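Local coordinates for protein 11S globulin isoform 1 (Cocos nucifera, PDB 5WPW) that serves as a seed storage protein, a hexameric 11S globulin of coconut that acts as a nutrient reservoir and is a potential food allergen, at residues 43-54 with 124-135; 18-26 with 208-216. The protein carries 2 engineered substitutions. All coordinates share one frame; numbering follows the deposited sequence.

How the contacts relate
Contacts 1 and 2 lie side by side in the N-terminal cupin domain, their centres about 9 Å apart, and along the chain 43-54 and 124-135 fall inside the loop that 18-26 and 208-216 close. They share both sheets of the domain. Strand 22-26 runs beside strand 40-46, with Val-45 N 2.8 Å from Val-23 O in a probable hydrogen bond, while strand 212-214 pairs with strand 50-57. Between the sheets Arg-44 NH2 of contact 1 and Glu-211 OE2 of contact 2 are modelled as a salt bridge, but so close that its exact geometry is doubtful, and Leu-52 CD1 packs 3.4 Å from Glu-211 O. Both contacts also touch a second subunit of the hexamer.

Contact 1: 43-54 with 124-135; sequences RRVIEPRGLLLP and YWCYNNGENPVV
Two antiparallel beta ladders, one in each sheet of the N-terminal cupin domain, join 43-54 to 124-135, and the chain turns from one ladder to the other on both sides. In the first, Ile-46 and Val-134 form a hydrogen-bonded pair, with Ile-46 N 2.8 Å from Val-134 O; in the second, Leu-52 N lies 2.7 Å from Cys-126 O. Strands 50-54 and 124-127 run at 175° to each other. This is the double-stranded beta-helix, or jelly roll, of the cupins, and Ile-46, Leu-52 and Cys-126 point into the space between its sheets. There the Ile-46 CD1 methyl meets Cys-126 SG at 3.9 Å, bridging the two ladders.

Asn-128 ties the turns together. With CG anti to the backbone N (chi1 -179°), its amide reaches back to Ile-46 O, 2.7 Å from ND2, and this carbonyl also accepts from Val-134 N, which arrives from the opposite face of its plane. The second N-H of ND2 goes to Asn-132 O, close to the amide plane, while OD1 takes the N-H of Gly-130 in an Asx turn. All three bonds fix the rotation of the amide. A type II turn from Glu-47 to Gly-50 wraps past it, and the Pro-48 ring lies against the backbone of Gly-130 and Glu-131. Arg-49 bends at chi2 (49°), its aliphatic part passing Tyr-127 OH, which bonds to Leu-219 N, before NH1 makes a weak bond to Asn-129 O. Farther along, Leu-51 CD1 packs 3.9 Å from Trp-125 CE3, and both residues also touch a second subunit.

Contact 2: 18-26 with 208-216; sequences RSEAGVTDY and TRGEIVRAE
The tight connection of the beta hairpin formed by strands 15-19 and 22-26 in the N-terminal cupin domain rests on the chain entering strand 212-214. Glu-20 N donates to Arg-209 O at 2.9 Å, in the carbonyl plane, whereas Ala-21 N approaches Ile-212 O from above that carbonyl's plane, 3.0 Å away. Stretched out from the backbone, chi1 and chi2 both near 180°, Glu-20 brings OE1 alongside the partner chain, where it receives an almost straight bond of 2.8 Å from Arg-214 N, at 173°, on the anti side of the carboxylate. A water also donates to OE1 and to Arg-214 O and accepts from Arg-209 NH1, which bonds in addition to Asn-391 O of a second subunit. Ala-21 CB sits over one face of the Arg-214 guanidinium, offset to its rim, 3.8 Å from NE. Ile-212 lies against the bend, its CG2 methyl 3.3 Å from Ala-21 O and CD1 beside Val-23 N and Thr-24 OG1. Ser-19 OG accepts a weak bond from Glu-211 N. Strand 22-26 continues into its sheet beside strand 40-46, and strand 212-214 borders strand 50-57 in the other, with Ile-212 packed between them on Arg-44, Ile-46 and Leu-52.

Contact 1: 43-54 with 124-135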
# COMPACT_ATOMS: atom_id res chain seq x y z
N ARG A 43 33.99 9.97 6.59
CA ARG A 43 34.86 8.97 5.98
C ARG A 43 35.64 8.28 7.08
O ARG A 43 36.16 8.94 7.98
CB ARG A 43 35.83 9.60 4.96
CG ARG A 43 36.71 8.55 4.27
CD ARG A 43 37.95 9.16 3.64
NE ARG A 43 37.60 10.05 2.54
CZ ARG A 43 38.19 11.22 2.31
NH1 ARG A 43 39.17 11.63 3.10
NH2 ARG A 43 37.79 11.98 1.29
N ARG A 44 35.72 6.96 7.02
CA ARG A 44 36.48 6.17 7.98
C ARG A 44 37.53 5.33 7.28
O ARG A 44 37.28 4.75 6.21
CB ARG A 44 35.59 5.25 8.79
CG ARG A 44 35.27 5.76 10.12
CD ARG A 44 34.69 4.66 10.93
NE ARG A 44 33.25 4.80 11.05
CZ ARG A 44 32.66 5.59 11.94
NH1 ARG A 44 31.34 5.65 11.98
NH2 ARG A 44 33.39 6.30 12.77
N VAL A 45 38.71 5.22 7.90
CA VAL A 45 39.72 4.26 7.50
C VAL A 45 39.94 3.32 8.67
O VAL A 45 40.21 3.77 9.79
CB VAL A 45 41.04 4.95 7.09
CG1 VAL A 45 42.11 3.90 6.88
CG2 VAL A 45 40.84 5.72 5.82
N ILE A 46 39.81 2.02 8.42
CA ILE A 46 39.90 0.99 9.45
C ILE A 46 41.06 0.09 9.07
O ILE A 46 40.97 -0.68 8.10
CB ILE A 46 38.60 0.19 9.60
CG1 ILE A 46 37.42 1.09 9.94
CG2 ILE A 46 38.74 -0.90 10.65
CD1 ILE A 46 36.09 0.36 9.90
N GLU A 47 42.17 0.19 9.82
CA GLU A 47 43.33 -0.63 9.56
C GLU A 47 42.96 -2.10 9.68
O GLU A 47 41.94 -2.45 10.30
CB GLU A 47 44.47 -0.30 10.52
CG GLU A 47 44.76 1.17 10.68
CD GLU A 47 45.10 1.83 9.37
OE1 GLU A 47 44.88 3.06 9.26
OE2 GLU A 47 45.59 1.13 8.46
N PRO A 48 43.77 -2.98 9.10
CA PRO A 48 43.56 -4.42 9.31
C PRO A 48 43.52 -4.75 10.79
O PRO A 48 44.21 -4.13 11.61
CB PRO A 48 44.76 -5.05 8.60
CG PRO A 48 45.12 -4.07 7.54
CD PRO A 48 44.83 -2.71 8.11
N ARG A 49 42.63 -5.68 11.15
CA ARG A 49 42.36 -6.13 12.51
C ARG A 49 41.73 -5.05 13.38
O ARG A 49 41.64 -5.21 14.60
CB ARG A 49 43.64 -6.69 13.17
CG ARG A 49 43.86 -8.20 12.91
CD ARG A 49 43.72 -8.55 11.44
NE ARG A 49 44.00 -9.96 11.17
CZ ARG A 49 43.69 -10.60 10.04
NH1 ARG A 49 43.06 -9.95 9.06
NH2 ARG A 49 43.99 -11.88 9.89
N GLY A 50 41.25 -3.96 12.78
CA GLY A 50 40.53 -2.93 13.50
C GLY A 50 39.04 -3.20 13.54
O GLY A 50 38.44 -3.59 12.54
N LEU A 51 38.45 -2.98 14.71
CA LEU A 51 37.02 -3.16 14.97
C LEU A 51 36.40 -1.80 15.25
O LEU A 51 36.84 -1.09 16.17
CB LEU A 51 36.82 -4.12 16.15
CG LEU A 51 35.44 -4.19 16.81
CD1 LEU A 51 34.47 -4.95 15.89
CD2 LEU A 51 35.56 -4.86 18.16
N LEU A 52 35.40 -1.42 14.45
CA LEU A 52 34.54 -0.29 14.79
C LEU A 52 33.54 -0.72 15.85
O LEU A 52 32.70 -1.60 15.59
CB LEU A 52 33.82 0.23 13.55
CG LEU A 52 32.91 1.45 13.70
CD1 LEU A 52 33.70 2.68 14.11
CD2 LEU A 52 32.21 1.68 12.38
N LEU A 53 33.60 -0.09 17.03
CA LEU A 53 32.80 -0.51 18.16
C LEU A 53 31.30 -0.31 17.90
O LEU A 53 30.91 0.60 17.16
CB LEU A 53 33.18 0.28 19.41
CG LEU A 53 34.67 0.15 19.73
CD1 LEU A 53 35.03 1.02 20.89
CD2 LEU A 53 34.99 -1.32 19.94
N PRO A 54 30.45 -1.12 18.52
CA PRO A 54 29.01 -1.00 18.27
C PRO A 54 28.46 0.36 18.69
O PRO A 54 28.82 0.91 19.73
CB PRO A 54 28.40 -2.13 19.10
CG PRO A 54 29.47 -2.47 20.13
CD PRO A 54 30.77 -2.24 19.42
N TYR A 124 25.27 -1.31 15.21
CA TYR A 124 26.08 -1.64 14.04
C TYR A 124 27.55 -1.73 14.45
O TYR A 124 28.02 -0.89 15.22
CB TYR A 124 25.90 -0.55 12.99
CG TYR A 124 26.81 -0.55 11.79
CD1 TYR A 124 26.57 -1.41 10.73
CD2 TYR A 124 27.87 0.35 11.68
CE1 TYR A 124 27.38 -1.41 9.60
CE2 TYR A 124 28.68 0.36 10.54
CZ TYR A 124 28.43 -0.53 9.51
OH TYR A 124 29.21 -0.54 8.38
N TRP A 125 28.28 -2.72 13.91
CA TRP A 125 29.73 -2.81 14.11
C TRP A 125 30.38 -3.36 12.84
O TRP A 125 29.72 -3.99 12.00
CB TRP A 125 30.08 -3.67 15.35
CG TRP A 125 29.57 -5.08 15.31
CD1 TRP A 125 28.41 -5.54 15.88
CD2 TRP A 125 30.20 -6.21 14.71
NE1 TRP A 125 28.27 -6.89 15.65
CE2 TRP A 125 29.35 -7.32 14.92
CE3 TRP A 125 31.39 -6.39 13.99
CZ2 TRP A 125 29.66 -8.59 14.45
CZ3 TRP A 125 31.70 -7.66 13.52
CH2 TRP A 125 30.83 -8.75 13.75
N CYS A 126 31.69 -3.15 12.73
CA CYS A 126 32.42 -3.34 11.47
C CYS A 126 33.83 -3.80 11.77
O CYS A 126 34.53 -3.12 12.52
CB CYS A 126 32.49 -2.02 10.69
SG CYS A 126 33.29 -2.17 9.10
N TYR A 127 34.25 -4.92 11.18
CA TYR A 127 35.58 -5.46 11.44
C TYR A 127 36.33 -5.71 10.14
O TYR A 127 35.80 -6.35 9.21
CB TYR A 127 35.50 -6.75 12.26
CG TYR A 127 36.84 -7.48 12.45
CD1 TYR A 127 37.82 -6.98 13.31
CD2 TYR A 127 37.10 -8.67 11.78
CE1 TYR A 127 39.06 -7.66 13.49
CE2 TYR A 127 38.34 -9.36 11.94
CZ TYR A 127 39.30 -8.85 12.80
OH TYR A 127 40.51 -9.54 12.97
N ASN A 128 37.58 -5.24 10.07
CA ASN A 128 38.44 -5.41 8.90
C ASN A 128 39.26 -6.68 9.07
O ASN A 128 40.22 -6.70 9.84
CB ASN A 128 39.34 -4.19 8.74
CG ASN A 128 40.27 -4.29 7.53
OD1 ASN A 128 40.22 -5.26 6.76
ND2 ASN A 128 41.08 -3.27 7.34
N ASN A 129 38.91 -7.73 8.33
CA ASN A 129 39.63 -9.00 8.41
C ASN A 129 40.53 -9.25 7.21
O ASN A 129 41.01 -10.37 7.04
CB ASN A 129 38.65 -10.15 8.57
CG ASN A 129 37.74 -10.31 7.38
OD1 ASN A 129 37.77 -9.51 6.44
ND2 ASN A 129 36.92 -11.32 7.42
N GLY A 130 40.74 -8.25 6.37
CA GLY A 130 41.70 -8.33 5.29
C GLY A 130 43.02 -7.74 5.74
O GLY A 130 43.22 -7.43 6.91
N GLU A 131 43.92 -7.58 4.78
CA GLU A 131 45.22 -7.00 5.12
C GLU A 131 45.41 -5.59 4.57
O GLU A 131 46.42 -4.95 4.89
CB GLU A 131 46.36 -7.90 4.63
CG GLU A 131 47.57 -7.86 5.55
CD GLU A 131 47.37 -8.65 6.84
OE1 GLU A 131 47.60 -8.07 7.93
OE2 GLU A 131 47.00 -9.84 6.77
N ASN A 132 44.48 -5.10 3.78
CA ASN A 132 44.50 -3.72 3.37
C ASN A 132 43.49 -2.91 4.20
O ASN A 132 42.53 -3.48 4.72
CB ASN A 132 44.18 -3.60 1.88
CG ASN A 132 42.73 -3.95 1.56
OD1 ASN A 132 41.94 -3.08 1.21
ND2 ASN A 132 42.37 -5.24 1.68
N PRO A 133 43.69 -1.61 4.37
CA PRO A 133 42.72 -0.83 5.16
C PRO A 133 41.38 -0.75 4.45
O PRO A 133 41.29 -0.77 3.22
CB PRO A 133 43.38 0.55 5.27
CG PRO A 133 44.83 0.35 4.81
CD PRO A 133 44.77 -0.77 3.84
N VAL A 134 40.32 -0.69 5.24
CA VAL A 134 38.98 -0.41 4.73
C VAL A 134 38.80 1.10 4.73
O VAL A 134 39.18 1.79 5.68
CB VAL A 134 37.90 -1.10 5.58
CG1 VAL A 134 36.51 -0.54 5.26
CG2 VAL A 134 37.95 -2.62 5.38
N VAL A 135 38.26 1.63 3.64
CA VAL A 135 37.88 3.03 3.57
C VAL A 135 36.38 3.06 3.28
O VAL A 135 35.93 2.54 2.24
CB VAL A 135 38.68 3.79 2.51
CG1 VAL A 135 38.33 5.26 2.56
CG2 VAL A 135 40.19 3.62 2.77
O HOH W 1 29.48 1.42 14.85

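Contact 2: 18-26 with 208-216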
# COMPACT_ATOMS: atom_id res chain seq x y z
N ARG A 18 41.84 10.54 15.38
CA ARG A 18 42.61 9.31 15.22
C ARG A 18 42.29 8.35 16.36
O ARG A 18 42.33 8.72 17.54
CB ARG A 18 44.11 9.59 15.17
CG ARG A 18 44.87 8.41 14.62
CD ARG A 18 46.35 8.69 14.36
NE ARG A 18 46.69 8.76 12.94
CZ ARG A 18 46.51 7.79 12.05
NH1 ARG A 18 46.88 7.99 10.79
NH2 ARG A 18 45.96 6.63 12.39
N SER A 19 41.96 7.12 16.00
CA SER A 19 41.75 6.03 16.93
C SER A 19 42.95 5.08 16.86
O SER A 19 43.87 5.26 16.06
CB SER A 19 40.44 5.30 16.61
OG SER A 19 39.30 6.09 16.89
N GLU A 20 42.90 4.05 17.70
CA GLU A 20 43.98 3.07 17.80
C GLU A 20 44.21 2.35 16.47
O GLU A 20 45.36 2.19 16.04
CB GLU A 20 43.67 2.08 18.91
CG GLU A 20 44.73 1.02 19.15
CD GLU A 20 44.34 0.09 20.29
OE1 GLU A 20 43.39 -0.70 20.13
OE2 GLU A 20 45.00 0.17 21.36
N ALA A 21 43.13 1.92 15.81
CA ALA A 21 43.23 1.09 14.61
C ALA A 21 42.55 1.73 13.40
O ALA A 21 42.08 1.02 12.51
CB ALA A 21 42.64 -0.30 14.87
N GLY A 22 42.50 3.05 13.36
CA GLY A 22 41.94 3.74 12.22
C GLY A 22 41.72 5.21 12.54
O GLY A 22 42.08 5.69 13.61
N VAL A 23 41.13 5.91 11.55
CA VAL A 23 40.81 7.33 11.64
C VAL A 23 39.42 7.58 11.04
O VAL A 23 38.98 6.90 10.11
CB VAL A 23 41.84 8.24 10.92
CG1 VAL A 23 43.27 7.81 11.21
CG2 VAL A 23 41.58 8.29 9.43
N THR A 24 38.75 8.60 11.59
CA THR A 24 37.44 9.05 11.13
C THR A 24 37.54 10.51 10.71
O THR A 24 37.88 11.37 11.53
CB THR A 24 36.38 8.90 12.23
OG1 THR A 24 36.39 7.54 12.72
CG2 THR A 24 35.00 9.23 11.69
N ASP A 25 37.24 10.79 9.44
CA ASP A 25 37.25 12.14 8.89
C ASP A 25 35.83 12.65 8.84
O ASP A 25 34.95 11.96 8.32
CB ASP A 25 37.85 12.15 7.48
CG ASP A 25 39.25 11.61 7.44
OD1 ASP A 25 39.93 11.74 8.49
OD2 ASP A 25 39.65 11.04 6.41
N TYR A 26 35.58 13.83 9.37
CA TYR A 26 34.24 14.40 9.37
C TYR A 26 34.17 15.57 8.40
O TYR A 26 34.95 16.53 8.52
CB TYR A 26 33.82 14.84 10.78
CG TYR A 26 33.84 13.75 11.84
CD1 TYR A 26 35.03 13.36 12.44
CD2 TYR A 26 32.66 13.14 12.27
CE1 TYR A 26 35.06 12.37 13.42
CE2 TYR A 26 32.67 12.14 13.26
CZ TYR A 26 33.88 11.77 13.83
OH TYR A 26 33.95 10.79 14.82
N THR A 208 41.38 4.63 26.01
CA THR A 208 42.05 5.62 25.18
C THR A 208 42.08 5.22 23.71
O THR A 208 42.71 5.91 22.90
CB THR A 208 43.48 5.88 25.69
OG1 THR A 208 44.01 7.03 25.03
CG2 THR A 208 44.39 4.71 25.40
N ARG A 209 41.40 4.14 23.34
CA ARG A 209 41.50 3.63 21.97
C ARG A 209 40.61 4.38 20.98
O ARG A 209 40.91 4.36 19.78
CB ARG A 209 41.14 2.14 21.95
CG ARG A 209 41.93 1.29 22.94
CD ARG A 209 41.40 -0.15 22.98
NE ARG A 209 40.06 -0.23 23.54
CZ ARG A 209 39.26 -1.28 23.40
NH1 ARG A 209 39.68 -2.34 22.73
NH2 ARG A 209 38.04 -1.28 23.95
N GLY A 210 39.55 5.04 21.42
CA GLY A 210 38.62 5.61 20.45
C GLY A 210 37.63 4.56 19.95
O GLY A 210 37.46 3.49 20.56
N GLU A 211 36.97 4.86 18.82
CA GLU A 211 35.90 4.00 18.32
C GLU A 211 36.36 2.97 17.29
O GLU A 211 35.56 2.14 16.86
CB GLU A 211 34.77 4.85 17.73
CG GLU A 211 35.19 5.67 16.55
CD GLU A 211 34.00 6.10 15.70
OE1 GLU A 211 32.91 5.49 15.83
OE2 GLU A 211 34.18 7.03 14.89
N ILE A 212 37.63 2.98 16.90
CA ILE A 212 38.21 1.92 16.09
C ILE A 212 39.39 1.37 16.87
O ILE A 212 40.39 2.07 17.06
CB ILE A 212 38.65 2.41 14.71
CG1 ILE A 212 37.50 3.17 14.02
CG2 ILE A 212 39.13 1.24 13.88
CD1 ILE A 212 37.96 4.00 12.81
N VAL A 213 39.28 0.12 17.33
CA VAL A 213 40.24 -0.48 18.26
C VAL A 213 40.89 -1.70 17.61
O VAL A 213 40.32 -2.32 16.71
CB VAL A 213 39.56 -0.85 19.60
CG1 VAL A 213 38.75 0.32 20.10
CG2 VAL A 213 38.70 -2.14 19.48
N ARG A 214 42.09 -2.04 18.08
CA ARG A 214 42.84 -3.16 17.51
C ARG A 214 42.45 -4.46 18.21
O ARG A 214 42.44 -4.53 19.44
CB ARG A 214 44.35 -2.91 17.63
CG ARG A 214 45.24 -3.85 16.80
CD ARG A 214 45.42 -3.41 15.32
NE ARG A 214 45.98 -2.06 15.16
CZ ARG A 214 46.44 -1.56 14.02
NH1 ARG A 214 46.43 -2.29 12.90
NH2 ARG A 214 46.91 -0.32 13.99
N ALA A 215 42.10 -5.47 17.42
CA ALA A 215 41.96 -6.83 17.92
C ALA A 215 43.27 -7.55 17.62
O ALA A 215 43.49 -7.99 16.49
CB ALA A 215 40.77 -7.55 17.29
N GLU A 216 44.14 -7.68 18.62
CA GLU A 216 45.49 -8.19 18.34
C GLU A 216 45.49 -9.69 18.09
O GLU A 216 46.38 -10.19 17.38
CB GLU A 216 46.45 -7.83 19.48
CG GLU A 216 47.92 -7.84 19.05
CD GLU A 216 48.82 -7.04 19.98
OE1 GLU A 216 49.33 -7.62 20.96
OE2 GLU A 216 49.03 -5.84 19.72
O HOH W 2 42.67 -2.93 21.55